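Local coordinates for omega-class glutathione S-transferase (Bombyx mori, PDB 3WD6), which binds glutathione and, as an omega-class member of the glutathione transferase superfamily, probably acts as a glutathione transferase and glutathione-dependent dehydroascorbate reductase, at residues A[168-171]-A[177-180]; A[28-33]-A[46-51]; A[127-132]-A[184-189]. All coordinates share one frame; numbering follows the deposited sequence.

Contact 1 (A[168-171]-A[177-180]); sequences VFLD and YADY
D179, in the first turn of helix 177-189, holds the loop residues L170 and D171 by their backbone N-H groups. Its OD1 receives L170 N at 2.7 Å. The other oxygen, OD2, takes D171 N at 2.9 Å, and each oxygen uses its syn lone pair, so the two successive amides sit side by side at the mouth of one carboxylate. This grip suits aspartate, whose short chain holds the carboxylate close to its own helix, where the loop passes. D171 answers from the loop and can be followed outward. Its CB lies 3.4 Å from D179 OD2, beside the oxygen that its own backbone N binds. CG, set next to its own backbone N by a chi1 of -77°, is carried past the D179 carboxylate to within 3.8 Å of Y177 N. At the tip, OD2 is met nearly along the C-O bond by A178 N, at 2.9 Å; Y177 N is slightly nearer but badly angled for bonding. The second oxygen, OD1, lies close to the carboxylate of D119 in helix 113-125, a pair of like charges. The small A178 lets the helix come close to the loop, its CB meeting L170 CB at 4.1 Å. D179 has further partners: Y211 OH at OD1, and G176 N at OD2. The last bond, from the third helical residue back to the residue preceding the helix, is one half of a capping box, an N-capping feature familiar at this helix in glutathione transferases. OD2 of D171 and OD2 of D179 are only 3.4 Å apart, their carboxylate planes 83° to each other. Two acceptors so placed, with D119 nearby, would tend to raise the proton affinity of D171, whereas the amides and the positive end of the helix dipole probably favour the charged forms.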
ATOM      1  N   VAL A 168      19.506   4.614   5.706  1.00 18.15           N
ATOM      2  CA  VAL A 168      19.072   4.297   4.354  1.00 17.00           C
ATOM      3  C   VAL A 168      17.559   4.423   4.285  1.00 18.85           C
ATOM      4  O   VAL A 168      17.006   4.989   3.322  1.00 18.09           O
ATOM      5  CB  VAL A 168      19.505   2.867   3.944  1.00 18.53           C
ATOM      6  CG1 VAL A 168      18.949   2.486   2.555  1.00 16.59           C
ATOM      7  CG2 VAL A 168      21.037   2.746   3.988  1.00 15.87           C
ATOM      8  N   PHE A 169      16.898   3.896   5.313  1.00 15.61           N
ATOM      9  CA  PHE A 169      15.441   3.872   5.369  1.00 18.69           C
ATOM     10  C   PHE A 169      14.946   4.588   6.617  1.00 19.75           C
ATOM     11  O   PHE A 169      15.697   4.779   7.583  1.00 18.08           O
ATOM     12  CB  PHE A 169      14.929   2.426   5.376  1.00 20.06           C
ATOM     13  CG  PHE A 169      15.307   1.639   4.147  1.00 20.11           C
ATOM     14  CD1 PHE A 169      14.770   1.969   2.910  1.00 16.50           C
ATOM     15  CD2 PHE A 169      16.198   0.561   4.229  1.00 21.40           C
ATOM     16  CE1 PHE A 169      15.116   1.248   1.763  1.00 20.41           C
ATOM     17  CE2 PHE A 169      16.546  -0.173   3.080  1.00 21.90           C
ATOM     18  CZ  PHE A 169      16.001   0.173   1.843  1.00 16.79           C
ATOM     19  N   LEU A 170      13.678   4.977   6.604  1.00 19.87           N
ATOM     20  CA  LEU A 170      13.111   5.637   7.765  1.00 17.74           C
ATOM     21  C   LEU A 170      13.340   4.809   9.035  1.00 19.23           C
ATOM     22  O   LEU A 170      13.675   5.347  10.096  1.00 19.76           O
ATOM     23  CB  LEU A 170      11.627   5.889   7.547  1.00 17.70           C
ATOM     24  CG  LEU A 170      11.311   6.959   6.496  1.00 17.67           C
ATOM     25  CD1 LEU A 170       9.799   6.924   6.091  1.00 17.34           C
ATOM     26  CD2 LEU A 170      11.746   8.357   6.971  1.00 16.08           C
ATOM     27  N   ASP A 171      13.185   3.497   8.938  1.00 18.68           N
ATOM     28  CA  ASP A 171      13.297   2.671  10.138  1.00 19.99           C
ATOM     29  C   ASP A 171      14.692   2.089  10.411  1.00 21.00           C
ATOM     30  O   ASP A 171      14.875   1.382  11.407  1.00 22.23           O
ATOM     31  CB  ASP A 171      12.211   1.585  10.155  1.00 22.05           C
ATOM     32  CG  ASP A 171      10.850   2.144  10.549  1.00 22.63           C
ATOM     33  OD1 ASP A 171      10.769   2.764  11.636  1.00 25.48           O
ATOM     34  OD2 ASP A 171       9.873   2.011   9.767  1.00 21.23           O
ATOM     35  N   TYR A 177       8.026  -0.125   9.554  1.00 16.79           N
ATOM     36  CA  TYR A 177       6.605   0.189   9.485  1.00 18.08           C
ATOM     37  C   TYR A 177       6.384   1.480   8.712  1.00 18.11           C
ATOM     38  O   TYR A 177       5.561   1.533   7.794  1.00 15.51           O
ATOM     39  CB  TYR A 177       6.079   0.322  10.902  1.00 16.51           C
ATOM     40  CG  TYR A 177       4.655   0.784  11.060  1.00 19.45           C
ATOM     41  CD1 TYR A 177       4.339   2.144  11.076  1.00 18.33           C
ATOM     42  CD2 TYR A 177       3.627  -0.131  11.270  1.00 18.01           C
ATOM     43  CE1 TYR A 177       3.029   2.581  11.285  1.00 18.78           C
ATOM     44  CE2 TYR A 177       2.312   0.295  11.477  1.00 20.57           C
ATOM     45  CZ  TYR A 177       2.018   1.652  11.486  1.00 22.16           C
ATOM     46  OH  TYR A 177       0.705   2.078  11.679  1.00 23.53           O
ATOM     47  N   ALA A 178       7.132   2.510   9.098  1.00 18.06           N
ATOM     48  CA  ALA A 178       7.016   3.822   8.487  1.00 18.99           C
ATOM     49  C   ALA A 178       7.289   3.704   6.981  1.00 17.97           C
ATOM     50  O   ALA A 178       6.511   4.202   6.151  1.00 18.17           O
ATOM     51  CB  ALA A 178       7.983   4.791   9.148  1.00 17.31           C
ATOM     52  N   ASP A 179       8.376   3.026   6.628  1.00 16.80           N
ATOM     53  CA  ASP A 179       8.682   2.832   5.222  1.00 17.13           C
ATOM     54  C   ASP A 179       7.571   2.066   4.515  1.00 16.00           C
ATOM     55  O   ASP A 179       7.020   2.540   3.523  1.00 18.77           O
ATOM     56  CB  ASP A 179      10.002   2.095   5.049  1.00 16.72           C
ATOM     57  CG  ASP A 179      11.152   2.784   5.761  1.00 18.74           C
ATOM     58  OD1 ASP A 179      11.675   3.801   5.222  1.00 16.76           O
ATOM     59  OD2 ASP A 179      11.540   2.287   6.856  1.00 18.09           O
ATOM     60  N   TYR A 180       7.240   0.885   5.021  1.00 14.95           N
ATOM     61  CA  TYR A 180       6.281   0.032   4.326  1.00 15.59           C
ATOM     62  C   TYR A 180       4.899   0.653   4.247  1.00 18.42           C
ATOM     63  O   TYR A 180       4.186   0.447   3.255  1.00 17.09           O
ATOM     64  CB  TYR A 180       6.181  -1.346   4.977  1.00 14.32           C
ATOM     65  CG  TYR A 180       7.377  -2.234   4.692  1.00 17.05           C
ATOM     66  CD1 TYR A 180       7.921  -2.317   3.401  1.00 14.96           C
ATOM     67  CD2 TYR A 180       7.984  -2.967   5.715  1.00 14.50           C
ATOM     68  CE1 TYR A 180       9.030  -3.124   3.133  1.00 14.41           C
ATOM     69  CE2 TYR A 180       9.093  -3.771   5.462  1.00 15.75           C
ATOM     70  CZ  TYR A 180       9.611  -3.852   4.165  1.00 16.50           C
ATOM     71  OH  TYR A 180      10.691  -4.669   3.906  1.00 13.98           O
TER

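Contact 2 (A[28-33]-A[46-51]); sequences GKLRVY and LALNAK. With EDO (1,2-ethanediol), chain H.
L48 carries CG beside its backbone N (chi1 -67°), sending both methyls across to the strand, while in V32 it is CG2 that lies beside the backbone N, with CG1 on the far side of that bond (chi1 -176°). These rotations bring L48 CD1 and V32 CG2 to 3.3 Å, a tight methyl contact between side chains that run alongside each other, pointing opposite ways. The second methyl of L48, CD2, meets CD2 of L30 at 3.9 Å. One forked leucine thus touches two residues of the 28-33 segment, a branch for each, and bridges a gap of 9.6 Å between V32 CA and L48 CA. Aliphatic residues suit this place because it is buried and brings no polar atom of the strand against the helix. L99 of helix 92-102 touches both L30 and L48, and Y55 lies against V32 and L48, extending the apolar layer. On the other side of the strand the chemistry changes: R31 NH1 donates to Y33 OH at 3.0 Å, in the guanidinium plane, while R31 NE forms a salt bridge with E56. At the helix surface, O1 of a 1,2-ethanediol, probably from the crystallisation liquor, sits 3.1 Å from L48 O, and the molecule is also hydrogen-bonded to Q223 OE1. Helix 39-51 follows strand 31-34 and leads into the parallel strand 56-60, so this leucine packing joins the first strand and the helix of the beta-alpha-beta crossover characteristic of the thioredoxin-like, glutathione-binding domain of glutathione transferases.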
ATOM      1  N   GLY A  28      -6.346 -23.109   7.040  1.00 27.85           N
ATOM      2  CA  GLY A  28      -5.255 -22.988   7.993  1.00 27.26           C
ATOM      3  C   GLY A  28      -4.285 -21.842   7.712  1.00 27.22           C
ATOM      4  O   GLY A  28      -3.788 -21.192   8.647  1.00 23.76           O
ATOM      5  N   LYS A  29      -4.004 -21.596   6.432  1.00 28.76           N
ATOM      6  CA  LYS A  29      -3.148 -20.479   6.037  1.00 23.82           C
ATOM      7  C   LYS A  29      -3.791 -19.128   6.360  1.00 23.46           C
ATOM      8  O   LYS A  29      -4.956 -18.895   6.024  1.00 22.66           O
ATOM      9  CB  LYS A  29      -2.863 -20.536   4.537  1.00 27.19           C
ATOM     10  CG  LYS A  29      -1.648 -21.368   4.144  1.00 28.57           C
ATOM     11  CD  LYS A  29      -1.009 -20.791   2.876  1.00 30.33           C
ATOM     12  CE  LYS A  29      -0.289 -21.862   2.046  1.00 31.50           C
ATOM     13  NZ  LYS A  29       0.670 -22.624   2.869  1.00 29.97           N
ATOM     14  N   LEU A  30      -3.036 -18.246   7.014  1.00 23.60           N
ATOM     15  CA  LEU A  30      -3.448 -16.854   7.147  1.00 20.95           C
ATOM     16  C   LEU A  30      -3.798 -16.334   5.758  1.00 22.69           C
ATOM     17  O   LEU A  30      -3.024 -16.513   4.794  1.00 23.61           O
ATOM     18  CB  LEU A  30      -2.333 -16.004   7.756  1.00 21.85           C
ATOM     19  CG  LEU A  30      -2.788 -14.590   8.154  1.00 24.12           C
ATOM     20  CD1 LEU A  30      -2.254 -14.185   9.533  1.00 25.12           C
ATOM     21  CD2 LEU A  30      -2.366 -13.597   7.106  1.00 22.22           C
ATOM     22  N   ARG A  31      -4.972 -15.713   5.650  1.00 22.52           N
ATOM     23  CA  ARG A  31      -5.492 -15.282   4.361  1.00 20.41           C
ATOM     24  C   ARG A  31      -5.732 -13.780   4.310  1.00 21.60           C
ATOM     25  O   ARG A  31      -6.325 -13.190   5.234  1.00 20.54           O
ATOM     26  CB  ARG A  31      -6.804 -15.999   4.057  1.00 21.75           C
ATOM     27  CG  ARG A  31      -7.645 -15.293   2.981  1.00 22.74           C
ATOM     28  CD  ARG A  31      -8.977 -15.984   2.792  1.00 26.68           C
ATOM     29  NE  ARG A  31      -8.813 -17.387   2.405  1.00 27.09           N
ATOM     30  CZ  ARG A  31      -9.826 -18.228   2.238  1.00 26.18           C
ATOM     31  NH1 ARG A  31     -11.068 -17.801   2.433  1.00 30.42           N
ATOM     32  NH2 ARG A  31      -9.605 -19.485   1.885  1.00 26.06           N
ATOM     33  N   VAL A  32      -5.306 -13.162   3.212  1.00 21.47           N
ATOM     34  CA  VAL A  32      -5.576 -11.744   3.002  1.00 21.70           C
ATOM     35  C   VAL A  32      -6.665 -11.554   1.954  1.00 21.52           C
ATOM     36  O   VAL A  32      -6.501 -12.008   0.815  1.00 20.58           O
ATOM     37  CB  VAL A  32      -4.312 -10.999   2.486  1.00 24.14           C
ATOM     38  CG1 VAL A  32      -4.570  -9.486   2.362  1.00 19.23           C
ATOM     39  CG2 VAL A  32      -3.121 -11.270   3.396  1.00 22.41           C
ATOM     40  N   TYR A  33      -7.755 -10.876   2.324  1.00 19.88           N
ATOM     41  CA  TYR A  33      -8.704 -10.379   1.318  1.00 21.64           C
ATOM     42  C   TYR A  33      -8.123  -9.096   0.734  1.00 21.81           C
ATOM     43  O   TYR A  33      -7.924  -8.099   1.448  1.00 20.52           O
ATOM     44  CB  TYR A  33     -10.125 -10.177   1.900  1.00 21.36           C
ATOM     45  CG  TYR A  33     -10.694 -11.500   2.351  1.00 23.69           C
ATOM     46  CD1 TYR A  33     -11.276 -12.368   1.437  1.00 22.10           C
ATOM     47  CD2 TYR A  33     -10.584 -11.920   3.680  1.00 24.72           C
ATOM     48  CE1 TYR A  33     -11.766 -13.600   1.829  1.00 24.26           C
ATOM     49  CE2 TYR A  33     -11.075 -13.162   4.082  1.00 24.75           C
ATOM     50  CZ  TYR A  33     -11.661 -13.993   3.148  1.00 24.44           C
ATOM     51  OH  TYR A  33     -12.142 -15.227   3.516  1.00 26.91           O
ATOM     52  N   LEU A  46       3.037  -6.114   2.113  1.00 14.89           N
ATOM     53  CA  LEU A  46       4.417  -5.739   2.408  1.00 18.27           C
ATOM     54  C   LEU A  46       4.815  -6.295   3.765  1.00 19.27           C
ATOM     55  O   LEU A  46       5.849  -6.946   3.902  1.00 17.54           O
ATOM     56  CB  LEU A  46       4.592  -4.209   2.416  1.00 16.33           C
ATOM     57  CG  LEU A  46       4.384  -3.518   1.065  1.00 16.20           C
ATOM     58  CD1 LEU A  46       4.457  -2.019   1.227  1.00 18.27           C
ATOM     59  CD2 LEU A  46       5.407  -4.026   0.019  1.00 16.86           C
ATOM     60  N   ALA A  47       3.977  -6.033   4.764  1.00 18.80           N
ATOM     61  CA  ALA A  47       4.262  -6.477   6.110  1.00 18.50           C
ATOM     62  C   ALA A  47       4.449  -7.990   6.114  1.00 19.65           C
ATOM     63  O   ALA A  47       5.478  -8.506   6.601  1.00 20.08           O
ATOM     64  CB  ALA A  47       3.143  -6.038   7.075  1.00 17.95           C
ATOM     65  N   LEU A  48       3.473  -8.706   5.562  1.00 19.71           N
ATOM     66  CA  LEU A  48       3.556 -10.168   5.520  1.00 20.82           C
ATOM     67  C   LEU A  48       4.815 -10.637   4.785  1.00 22.33           C
ATOM     68  O   LEU A  48       5.492 -11.581   5.239  1.00 21.98           O
ATOM     69  CB  LEU A  48       2.314 -10.766   4.873  1.00 20.32           C
ATOM     70  CG  LEU A  48       1.007 -10.600   5.645  1.00 20.69           C
ATOM     71  CD1 LEU A  48      -0.149 -10.906   4.724  1.00 22.38           C
ATOM     72  CD2 LEU A  48       0.969 -11.519   6.841  1.00 19.06           C
ATOM     73  N   ASN A  49       5.138  -9.990   3.660  1.00 20.17           N
ATOM     74  CA  ASN A  49       6.369 -10.339   2.942  1.00 20.58           C
ATOM     75  C   ASN A  49       7.615 -10.124   3.784  1.00 18.66           C
ATOM     76  O   ASN A  49       8.445 -11.019   3.920  1.00 20.08           O
ATOM     77  CB  ASN A  49       6.507  -9.540   1.645  1.00 20.90           C
ATOM     78  CG  ASN A  49       5.488  -9.948   0.590  1.00 21.20           C
ATOM     79  OD1 ASN A  49       4.671 -10.856   0.804  1.00 22.74           O
ATOM     80  ND2 ASN A  49       5.528  -9.268  -0.561  1.00 19.39           N
ATOM     81  N   ALA A  50       7.753  -8.925   4.340  1.00 19.05           N
ATOM     82  CA  ALA A  50       8.970  -8.574   5.058  1.00 18.03           C
ATOM     83  C   ALA A  50       9.204  -9.519   6.248  1.00 22.96           C
ATOM     84  O   ALA A  50      10.363  -9.890   6.561  1.00 20.89           O
ATOM     85  CB  ALA A  50       8.915  -7.116   5.514  1.00 14.58           C
ATOM     86  N   LYS A  51       8.103  -9.917   6.899  1.00 22.01           N
ATOM     87  CA  LYS A  51       8.174 -10.759   8.100  1.00 21.59           C
ATOM     88  C   LYS A  51       8.227 -12.241   7.737  1.00 21.44           C
ATOM     89  O   LYS A  51       8.424 -13.101   8.600  1.00 22.94           O
ATOM     90  CB  LYS A  51       6.999 -10.465   9.065  1.00 20.93           C
ATOM     91  CG  LYS A  51       6.973  -9.018   9.592  1.00 19.85           C
ATOM     92  CD  LYS A  51       5.724  -8.738  10.450  1.00 21.45           C
ATOM     93  CE  LYS A  51       5.858  -9.232  11.880  1.00 20.48           C
ATOM     94  NZ  LYS A  51       7.035  -8.623  12.609  1.00 21.63           N
TER
HETATM   95  C1  EDO H 304       6.617 -14.199   2.146  1.00 37.17           C
HETATM   96  O1  EDO H 304       5.801 -13.961   3.319  1.00 31.27           O
HETATM   97  C2  EDO H 304       5.739 -14.474   0.915  1.00 33.72           C
HETATM   98  O2  EDO H 304       6.348 -13.972  -0.290  1.00 33.58           O

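Contact 3 (A[127-132]-A[184-189]); sequences APIQSL and PWFERL
Q130 lays its aliphatic stem over one face of the W185 indole. The CG methylene does the touching: it stands 3.6 Å from the centroid of the five-membered ring and 17° off the ring normal, a CH-pi contact. Beyond CG the chain runs extended, carrying CD over the six-membered ring to 4.0 Å from W185 CZ2, with the amide plane 24° from that of the indole. Glutamine fits because its stem covers the ring while its amide can bond elsewhere. I129 meets the stem of the tryptophan instead, its CG2 lying 3.7 Å from W185 CB. The other branch of the isoleucine ends with CD1 4.3 Å from F186 CE1, so one residue fills the angle between two aromatic ones. Helices 127-138 and 177-189, both of the all-helical C-terminal domain of the glutathione transferase fold, cross here at 44°, with their axes 10.2 Å apart at closest approach. That separation accommodates the indole and the glutamine stem between them. Behind W185, P184 CB covers the opposite indole face, near its rim. The missing N-H of the proline accords with the kink in the helix at this point. P184 O accepts from R188 N and, at 3.0 Å, from R188 NH1, the two donors arriving from opposite faces of its plane. In the next shell Q130 NE2 bonds S126 OG and Q130 OE1 bonds the hydroxyl of Y40, which also stacks edge-to-face with W185. Y40 belongs to the glutathione pocket, and the W185 side chain lies about 7 Å from bound glutathione. Farther out, R188 NH1 reaches Q42 OE1 and R188 NH2 the carbonyl of Y37, while E187 OE2 takes Q42 NE2, tying helix 177-189 to the thioredoxin-like domain.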
ATOM      1  N   ALA A 127      -0.832  11.386   4.199  1.00 19.88           N
ATOM      2  CA  ALA A 127      -2.236  11.584   3.800  1.00 25.68           C
ATOM      3  C   ALA A 127      -2.423  12.520   2.582  1.00 27.40           C
ATOM      4  O   ALA A 127      -3.193  12.200   1.667  1.00 24.84           O
ATOM      5  CB  ALA A 127      -3.087  12.061   4.983  1.00 20.26           C
ATOM      6  N   PRO A 128      -1.723  13.677   2.567  1.00 27.38           N
ATOM      7  CA  PRO A 128      -1.830  14.603   1.424  1.00 27.98           C
ATOM      8  C   PRO A 128      -1.410  13.945   0.111  1.00 28.46           C
ATOM      9  O   PRO A 128      -1.931  14.288  -0.965  1.00 29.34           O
ATOM     10  CB  PRO A 128      -0.850  15.725   1.782  1.00 25.12           C
ATOM     11  CG  PRO A 128      -0.804  15.703   3.270  1.00 28.04           C
ATOM     12  CD  PRO A 128      -0.904  14.243   3.654  1.00 24.69           C
ATOM     13  N   ILE A 129      -0.470  13.008   0.197  1.00 27.32           N
ATOM     14  CA  ILE A 129      -0.049  12.250  -0.979  1.00 27.28           C
ATOM     15  C   ILE A 129      -1.156  11.287  -1.402  1.00 26.12           C
ATOM     16  O   ILE A 129      -1.510  11.201  -2.580  1.00 25.53           O
ATOM     17  CB  ILE A 129       1.239  11.461  -0.691  1.00 26.92           C
ATOM     18  CG1 ILE A 129       2.371  12.434  -0.366  1.00 24.56           C
ATOM     19  CG2 ILE A 129       1.587  10.529  -1.880  1.00 23.90           C
ATOM     20  CD1 ILE A 129       3.586  11.776   0.211  1.00 22.51           C
ATOM     21  N   GLN A 130      -1.691  10.554  -0.430  1.00 27.90           N
ATOM     22  CA  GLN A 130      -2.794   9.642  -0.677  1.00 24.96           C
ATOM     23  C   GLN A 130      -3.918  10.426  -1.317  1.00 26.65           C
ATOM     24  O   GLN A 130      -4.579   9.946  -2.226  1.00 30.58           O
ATOM     25  CB  GLN A 130      -3.257   9.020   0.639  1.00 24.49           C
ATOM     26  CG  GLN A 130      -2.151   8.247   1.397  1.00 24.29           C
ATOM     27  CD  GLN A 130      -2.575   7.868   2.824  1.00 27.41           C
ATOM     28  OE1 GLN A 130      -3.739   7.518   3.071  1.00 29.17           O
ATOM     29  NE2 GLN A 130      -1.636   7.946   3.767  1.00 26.83           N
ATOM     30  N   SER A 131      -4.113  11.649  -0.842  1.00 30.13           N
ATOM     31  CA  SER A 131      -5.206  12.508  -1.295  1.00 33.94           C
ATOM     32  C   SER A 131      -5.011  13.014  -2.728  1.00 33.48           C
ATOM     33  O   SER A 131      -5.912  12.916  -3.560  1.00 37.39           O
ATOM     34  CB  SER A 131      -5.361  13.698  -0.341  1.00 30.48           C
ATOM     35  OG  SER A 131      -6.472  14.482  -0.725  1.00 38.70           O
ATOM     36  N   LEU A 132      -3.838  13.557  -3.017  1.00 31.18           N
ATOM     37  CA  LEU A 132      -3.567  14.028  -4.367  1.00 34.61           C
ATOM     38  C   LEU A 132      -3.728  12.914  -5.391  1.00 35.42           C
ATOM     39  O   LEU A 132      -4.304  13.141  -6.463  1.00 36.37           O
ATOM     40  CB  LEU A 132      -2.158  14.609  -4.476  1.00 32.67           C
ATOM     41  CG  LEU A 132      -1.871  15.152  -5.877  1.00 34.17           C
ATOM     42  CD1 LEU A 132      -2.830  16.299  -6.201  1.00 39.04           C
ATOM     43  CD2 LEU A 132      -0.429  15.601  -6.016  1.00 33.47           C
ATOM     44  N   PRO A 184       3.298   2.304  -0.677  1.00 17.62           N
ATOM     45  CA  PRO A 184       2.439   2.124  -1.861  1.00 17.36           C
ATOM     46  C   PRO A 184       2.236   3.415  -2.664  1.00 18.89           C
ATOM     47  O   PRO A 184       2.052   3.392  -3.903  1.00 15.59           O
ATOM     48  CB  PRO A 184       1.098   1.676  -1.256  1.00 18.17           C
ATOM     49  CG  PRO A 184       1.491   1.006   0.047  1.00 18.41           C
ATOM     50  CD  PRO A 184       2.652   1.826   0.567  1.00 16.89           C
ATOM     51  N   TRP A 185       2.238   4.545  -1.965  1.00 18.02           N
ATOM     52  CA  TRP A 185       2.011   5.797  -2.673  1.00 18.42           C
ATOM     53  C   TRP A 185       3.247   6.216  -3.432  1.00 21.64           C
ATOM     54  O   TRP A 185       3.138   6.717  -4.550  1.00 22.04           O
ATOM     55  CB  TRP A 185       1.423   6.872  -1.766  1.00 14.77           C
ATOM     56  CG  TRP A 185       0.036   6.455  -1.456  1.00 20.60           C
ATOM     57  CD1 TRP A 185      -1.086   6.711  -2.206  1.00 17.84           C
ATOM     58  CD2 TRP A 185      -0.388   5.597  -0.379  1.00 19.11           C
ATOM     59  NE1 TRP A 185      -2.180   6.102  -1.634  1.00 18.25           N
ATOM     60  CE2 TRP A 185      -1.786   5.415  -0.516  1.00 17.86           C
ATOM     61  CE3 TRP A 185       0.272   4.988   0.696  1.00 16.67           C
ATOM     62  CZ2 TRP A 185      -2.533   4.646   0.378  1.00 19.78           C
ATOM     63  CZ3 TRP A 185      -0.473   4.226   1.591  1.00 17.66           C
ATOM     64  CH2 TRP A 185      -1.864   4.062   1.425  1.00 20.04           C
ATOM     65  N   PHE A 186       4.423   5.958  -2.862  1.00 17.55           N
ATOM     66  CA  PHE A 186       5.642   6.148  -3.631  1.00 18.43           C
ATOM     67  C   PHE A 186       5.700   5.235  -4.869  1.00 22.03           C
ATOM     68  O   PHE A 186       6.197   5.660  -5.934  1.00 21.96           O
ATOM     69  CB  PHE A 186       6.876   5.984  -2.749  1.00 17.75           C
ATOM     70  CG  PHE A 186       7.046   7.101  -1.757  1.00 20.75           C
ATOM     71  CD1 PHE A 186       6.748   8.426  -2.118  1.00 22.24           C
ATOM     72  CD2 PHE A 186       7.477   6.837  -0.460  1.00 18.48           C
ATOM     73  CE1 PHE A 186       6.888   9.472  -1.194  1.00 21.04           C
ATOM     74  CE2 PHE A 186       7.635   7.875   0.465  1.00 22.44           C
ATOM     75  CZ  PHE A 186       7.337   9.194   0.096  1.00 23.15           C
ATOM     76  N   GLU A 187       5.208   3.997  -4.745  1.00 17.58           N
ATOM     77  CA  GLU A 187       5.214   3.090  -5.883  1.00 18.84           C
ATOM     78  C   GLU A 187       4.395   3.721  -6.999  1.00 19.70           C
ATOM     79  O   GLU A 187       4.768   3.656  -8.180  1.00 19.26           O
ATOM     80  CB  GLU A 187       4.649   1.699  -5.522  1.00 18.09           C
ATOM     81  CG  GLU A 187       4.763   0.690  -6.683  1.00 16.60           C
ATOM     82  CD  GLU A 187       4.490  -0.773  -6.299  1.00 19.36           C
ATOM     83  OE1 GLU A 187       3.894  -1.514  -7.122  1.00 20.32           O
ATOM     84  OE2 GLU A 187       4.888  -1.205  -5.189  1.00 20.53           O
ATOM     85  N   ARG A 188       3.288   4.351  -6.611  1.00 21.15           N
ATOM     86  CA  ARG A 188       2.354   4.957  -7.561  1.00 20.75           C
ATOM     87  C   ARG A 188       2.873   6.290  -8.108  1.00 24.18           C
ATOM     88  O   ARG A 188       2.653   6.613  -9.277  1.00 24.96           O
ATOM     89  CB  ARG A 188       0.959   5.108  -6.924  1.00 19.16           C
ATOM     90  CG  ARG A 188       0.102   3.827  -7.004  1.00 20.14           C
ATOM     91  CD  ARG A 188      -0.629   3.504  -5.704  1.00 15.05           C
ATOM     92  NE  ARG A 188      -1.326   2.212  -5.772  1.00 18.24           N
ATOM     93  CZ  ARG A 188      -0.809   1.055  -5.356  1.00 16.33           C
ATOM     94  NH1 ARG A 188       0.406   1.019  -4.830  1.00 17.52           N
ATOM     95  NH2 ARG A 188      -1.508  -0.064  -5.453  1.00 15.06           N
ATOM     96  N   LEU A 189       3.589   7.044  -7.276  1.00 23.35           N
ATOM     97  CA  LEU A 189       4.135   8.336  -7.693  1.00 28.11           C
ATOM     98  C   LEU A 189       4.944   8.144  -8.987  1.00 28.16           C
ATOM     99  O   LEU A 189       4.915   8.994  -9.885  1.00 27.39           O
ATOM    100  CB  LEU A 189       5.002   8.947  -6.567  1.00 28.90           C
ATOM    101  CG  LEU A 189       5.684  10.324  -6.689  1.00 31.27           C
ATOM    102  CD1 LEU A 189       6.132  10.846  -5.321  1.00 31.07           C
ATOM    103  CD2 LEU A 189       6.868  10.317  -7.666  1.00 31.75           C
TER

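In the fold
All three contacts are largely buried, but they serve different parts of the fold. Contacts 1 and 3 share helix 177-189, at its start and its end: polar capping by carboxylates in the first, where D171 is partly exposed, aromatic and aliphatic packing between helices in the second. Contact 2 lies in the other domain and is purely aliphatic between its segments. The domains meet along this same helix, where Y180 of contact 1 packs on L46 and A50 of contact 2, and L46 also touches P184 of contact 3. Contact 3 is the most central, its centre about 9 Å from that of the chain, against about 13 Å for each of the others.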